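Local coordinates for endo-beta-1,4-xylanase Xyn10C (Pseudomonas cellulosa, PDB 1GNY), which binds xylan and xylooligosaccharides through this family 15 carbohydrate-binding module, part of an enzyme whose C-terminal domain cleaves internal linkages of the xylan backbone, at residues S29-G41 against I130-K143. Residues are numbered along the deposited sequence; the frame is centred on the assembly and turned at random.
Sequences SADGVTFAALGDG and IQAKGTPAGTITIK
Asp40 takes hold of the loop after strand 126-133 with one carboxylate, at the place where both segments pass from one sheet of a beta-sandwich to the other. Strand 32-36 pairs with strand 139-149 in one sheet; beyond Ala37 and Pro136, Gly41, just before strand 42-48, meets Ala132 of strand 126-133, in the sheet that carries the xylan site. Asp40 OD1 accepts the N-H of Gly134 at 2.9 Å through its anti lone pair. Lys133 NZ forms a weak salt bridge with the same carboxylate, 3.3 Å from Asp40 OD2. The lysine chain bends twice, at chi2 and chi3, and this brings NZ back to the aspartate. With an alanine here, the N-H of Gly134 would probably lose this acceptor and the Lys133 ammonium this nearby carboxylate. Gly41 N donates to Ala132 O at 2.9 Å. Nearby, Gln131 OE1 is held by Ser18 of the glycan pocket.

In the first sheet the pairing is antiparallel. Val33 with Ile142 and Phe35 with Ile140 are hydrogen-bonded pairs. Phe35 turns inward between the sheets, alongside Ile140, with Phe35 CE1 3.6 Å from Ile140 CB. Ile142 CD1 meets the ring at its edge, and Ile130 CG2 approaches from the second sheet. Ala37, centre of an inverse gamma turn, packs CB against Pro136 CB, and Phe69 of helix 67-72 touches both. On the outer face, Thr34 and Thr141 each set OG1 anti to the carbonyl carbon (chi1 -54° and -62°), and these two hydroxyls share a hydrogen bond, OG1 to OG1, of 2.8 Å.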
loop_
_atom_site.group_PDB
_atom_site.type_symbol
_atom_site.label_atom_id
_atom_site.label_comp_id
_atom_site.label_asym_id
_atom_site.label_seq_id
_atom_site.Cartn_x
_atom_site.Cartn_y
_atom_site.Cartn_z
ATOM N N SER A 29 -5.885 15.476 -1.649
ATOM C CA SER A 29 -6.445 16.358 -2.730
ATOM C C SER A 29 -7.720 15.703 -3.261
ATOM O O SER A 29 -8.016 14.558 -2.884
ATOM C CB SER A 29 -5.459 16.606 -3.837
ATOM O OG SER A 29 -5.293 15.457 -4.629
ATOM N N ALA A 30 -8.420 16.381 -4.175
ATOM C CA ALA A 30 -9.596 15.771 -4.798
ATOM C C ALA A 30 -9.253 14.443 -5.508
ATOM O O ALA A 30 -10.102 13.547 -5.609
ATOM C CB ALA A 30 -10.236 16.723 -5.792
ATOM N N ASP A 31 -8.020 14.320 -5.987
ATOM C CA ASP A 31 -7.580 13.061 -6.649
ATOM C C ASP A 31 -7.223 11.898 -5.698
ATOM O O ASP A 31 -7.083 10.765 -6.152
ATOM C CB ASP A 31 -6.396 13.291 -7.545
ATOM C CG ASP A 31 -6.762 13.955 -8.877
ATOM O OD1 ASP A 31 -7.941 14.270 -9.122
ATOM O OD2 ASP A 31 -5.889 14.233 -9.734
ATOM N N GLY A 32 -7.136 12.152 -4.405
ATOM C CA GLY A 32 -6.812 11.100 -3.429
ATOM C C GLY A 32 -5.698 11.466 -2.457
ATOM O O GLY A 32 -5.790 12.513 -1.814
ATOM N N VAL A 33 -4.687 10.588 -2.353
ATOM C CA VAL A 33 -3.544 10.709 -1.408
ATOM C C VAL A 33 -2.220 10.729 -2.160
ATOM O O VAL A 33 -1.978 9.829 -2.961
ATOM C CB VAL A 33 -3.557 9.540 -0.388
ATOM C CG1 VAL A 33 -2.299 9.502 0.460
ATOM C CG2 VAL A 33 -4.817 9.617 0.523
ATOM N N THR A 34 -1.368 11.706 -1.862
ATOM C CA THR A 34 -0.059 11.857 -2.553
ATOM C C THR A 34 1.039 11.944 -1.511
ATOM O O THR A 34 0.876 12.586 -0.460
ATOM C CB THR A 34 -0.009 13.102 -3.499
ATOM O OG1 THR A 34 -1.113 13.045 -4.408
ATOM C CG2 THR A 34 1.272 13.151 -4.359
ATOM N N PHE A 35 2.152 11.289 -1.815
ATOM C CA PHE A 35 3.364 11.428 -1.008
ATOM C C PHE A 35 4.608 11.683 -1.875
ATOM O O PHE A 35 4.669 11.286 -3.063
ATOM C CB PHE A 35 3.573 10.244 -0.053
ATOM C CG PHE A 35 3.962 8.939 -0.706
ATOM C CD1 PHE A 35 2.970 8.049 -1.163
ATOM C CD2 PHE A 35 5.288 8.540 -0.783
ATOM C CE1 PHE A 35 3.307 6.859 -1.734
ATOM C CE2 PHE A 35 5.629 7.327 -1.356
ATOM C CZ PHE A 35 4.625 6.471 -1.817
ATOM N N ALA A 36 5.583 12.346 -1.250
ATOM C CA ALA A 36 6.919 12.556 -1.809
ATOM C C ALA A 36 7.760 11.286 -1.552
ATOM O O ALA A 36 7.965 10.850 -0.400
ATOM C CB ALA A 36 7.589 13.764 -1.178
ATOM N N ALA A 37 8.186 10.642 -2.630
ATOM C CA ALA A 37 8.961 9.396 -2.559
ATOM C C ALA A 37 10.450 9.713 -2.297
ATOM O O ALA A 37 11.313 9.657 -3.188
ATOM C CB ALA A 37 8.782 8.584 -3.841
ATOM N N LEU A 38 10.718 10.075 -1.057
ATOM C CA LEU A 38 12.048 10.598 -0.652
ATOM C C LEU A 38 13.184 9.592 -0.617
ATOM O O LEU A 38 14.349 9.971 -0.817
ATOM C CB LEU A 38 11.967 11.288 0.710
ATOM C CG LEU A 38 11.036 12.507 0.746
ATOM C CD1 LEU A 38 10.787 12.932 2.195
ATOM C CD2 LEU A 38 11.503 13.649 -0.141
ATOM N N GLY A 39 12.871 8.351 -0.343
ATOM C CA GLY A 39 13.876 7.279 -0.282
ATOM C C GLY A 39 13.293 5.894 -0.149
ATOM O O GLY A 39 12.084 5.708 -0.080
ATOM N N ASP A 40 14.164 4.879 -0.139
ATOM C CA ASP A 40 13.742 3.488 0.044
ATOM C C ASP A 40 12.958 3.347 1.364
ATOM O O ASP A 40 13.366 3.887 2.402
ATOM C CB ASP A 40 14.973 2.553 0.046
ATOM C CG ASP A 40 14.610 1.108 0.207
ATOM O OD1 ASP A 40 14.273 0.423 -0.797
ATOM O OD2 ASP A 40 14.630 0.556 1.336
ATOM N N GLY A 41 11.807 2.695 1.284
ATOM C CA GLY A 41 10.935 2.481 2.433
ATOM C C GLY A 41 9.983 3.607 2.790
ATOM O O GLY A 41 9.257 3.455 3.748
ATOM N N ILE A 130 1.488 1.367 0.590
ATOM C CA ILE A 130 2.377 1.248 -0.587
ATOM C C ILE A 130 3.618 2.078 -0.332
ATOM O O ILE A 130 3.532 3.178 0.218
ATOM C CB ILE A 130 1.633 1.636 -1.910
ATOM C CG1 ILE A 130 2.450 1.209 -3.143
ATOM C CG2 ILE A 130 1.212 3.090 -1.906
ATOM C CD1 ILE A 130 1.674 1.391 -4.479
ATOM N N GLN A 131 4.774 1.564 -0.733
ATOM C CA GLN A 131 6.050 2.238 -0.480
ATOM C C GLN A 131 7.007 2.119 -1.669
ATOM O O GLN A 131 6.901 1.148 -2.449
ATOM C CB GLN A 131 6.736 1.711 0.797
ATOM C CG GLN A 131 7.102 0.208 0.735
ATOM C CD GLN A 131 7.723 -0.306 2.042
ATOM O OE1 GLN A 131 7.793 0.449 3.027
ATOM N NE2 GLN A 131 8.191 -1.585 2.044
ATOM N N ALA A 132 7.899 3.075 -1.773
ATOM C CA ALA A 132 8.915 3.065 -2.809
ATOM C C ALA A 132 10.075 2.173 -2.361
ATOM O O ALA A 132 10.415 2.118 -1.180
ATOM C CB ALA A 132 9.404 4.468 -3.060
ATOM N N LYS A 133 10.699 1.506 -3.320
ATOM C CA LYS A 133 11.886 0.683 -3.056
ATOM C C LYS A 133 12.964 0.994 -4.102
ATOM O O LYS A 133 12.681 0.990 -5.295
ATOM C CB LYS A 133 11.593 -0.819 -3.119
ATOM C CG LYS A 133 10.495 -1.365 -2.184
ATOM C CD LYS A 133 10.901 -1.330 -0.773
ATOM C CE LYS A 133 11.801 -2.510 -0.338
ATOM N NZ LYS A 133 12.533 -2.006 0.926
ATOM N N GLY A 134 14.184 1.178 -3.630
ATOM C CA GLY A 134 15.348 1.467 -4.464
ATOM C C GLY A 134 15.934 2.841 -4.166
ATOM O O GLY A 134 16.237 3.132 -3.028
ATOM N N THR A 135 16.144 3.656 -5.201
ATOM C CA THR A 135 16.607 5.022 -5.057
ATOM C C THR A 135 15.595 5.982 -5.723
ATOM O O THR A 135 15.834 6.503 -6.796
ATOM C CB THR A 135 18.051 5.170 -5.683
ATOM O OG1 THR A 135 18.938 4.182 -5.107
ATOM C CG2 THR A 135 18.663 6.491 -5.334
ATOM N N PRO A 136 14.435 6.184 -5.097
ATOM C CA PRO A 136 13.354 6.952 -5.725
ATOM C C PRO A 136 13.504 8.456 -5.724
ATOM O O PRO A 136 14.363 9.046 -5.045
ATOM C CB PRO A 136 12.133 6.589 -4.853
ATOM C CG PRO A 136 12.713 6.334 -3.524
ATOM C CD PRO A 136 14.033 5.690 -3.769
ATOM N N ALA A 137 12.648 9.059 -6.524
ATOM C CA ALA A 137 12.432 10.503 -6.584
ATOM C C ALA A 137 10.984 10.728 -7.024
ATOM O O ALA A 137 10.247 9.778 -7.261
ATOM C CB ALA A 137 13.400 11.160 -7.515
ATOM N N GLY A 138 10.548 11.976 -7.044
ATOM C CA GLY A 138 9.209 12.306 -7.500
ATOM C C GLY A 138 8.115 11.934 -6.482
ATOM O O GLY A 138 8.374 11.789 -5.299
ATOM N N THR A 139 6.911 11.777 -7.006
ATOM C CA THR A 139 5.704 11.560 -6.185
ATOM C C THR A 139 4.904 10.380 -6.661
ATOM O O THR A 139 5.076 9.894 -7.800
ATOM C CB THR A 139 4.793 12.811 -6.165
ATOM O OG1 THR A 139 4.276 13.067 -7.483
ATOM C CG2 THR A 139 5.554 14.051 -5.788
ATOM N N ILE A 140 4.052 9.907 -5.747
ATOM C CA ILE A 140 3.087 8.829 -5.997
ATOM C C ILE A 140 1.722 9.310 -5.526
ATOM O O ILE A 140 1.634 9.844 -4.418
ATOM C CB ILE A 140 3.471 7.539 -5.230
ATOM C CG1 ILE A 140 4.813 6.951 -5.708
ATOM C CG2 ILE A 140 2.369 6.476 -5.364
ATOM C CD1 ILE A 140 4.895 6.493 -7.140
ATOM N N THR A 141 0.684 9.126 -6.352
ATOM C CA THR A 141 -0.707 9.407 -5.986
ATOM C C THR A 141 -1.517 8.115 -5.945
ATOM O O THR A 141 -1.505 7.339 -6.905
ATOM C CB THR A 141 -1.384 10.431 -6.923
ATOM O OG1 THR A 141 -0.674 11.689 -6.839
ATOM C CG2 THR A 141 -2.834 10.688 -6.511
ATOM N N ILE A 142 -2.184 7.874 -4.812
ATOM C CA ILE A 142 -3.169 6.766 -4.685
ATOM C C ILE A 142 -4.586 7.344 -4.864
ATOM O O ILE A 142 -5.017 8.200 -4.094
ATOM C CB ILE A 142 -3.077 5.992 -3.332
ATOM C CG1 ILE A 142 -1.651 5.551 -3.057
ATOM C CG2 ILE A 142 -4.018 4.779 -3.351
ATOM C CD1 ILE A 142 -0.911 6.443 -2.116
ATOM N N LYS A 143 -5.301 6.872 -5.877
ATOM C CA LYS A 143 -6.691 7.332 -6.163
ATOM C C LYS A 143 -7.746 6.512 -5.399
ATOM O O LYS A 143 -8.779 7.057 -4.976
ATOM C CB LYS A 143 -6.979 7.290 -7.684
ATOM C CG LYS A 143 -6.139 8.243 -8.472
ATOM C CD LYS A 143 -6.639 8.426 -9.885
ATOM C CE LYS A 143 -6.199 9.744 -10.481
ATOM N NZ LYS A 143 -6.712 9.863 -11.881
HETATM O O HOH W 1 -5.751 12.516 -12.591
HETATM O O HOH W 2 14.563 11.677 -3.844
HETATM O O HOH W 3 16.921 5.456 -0.869
#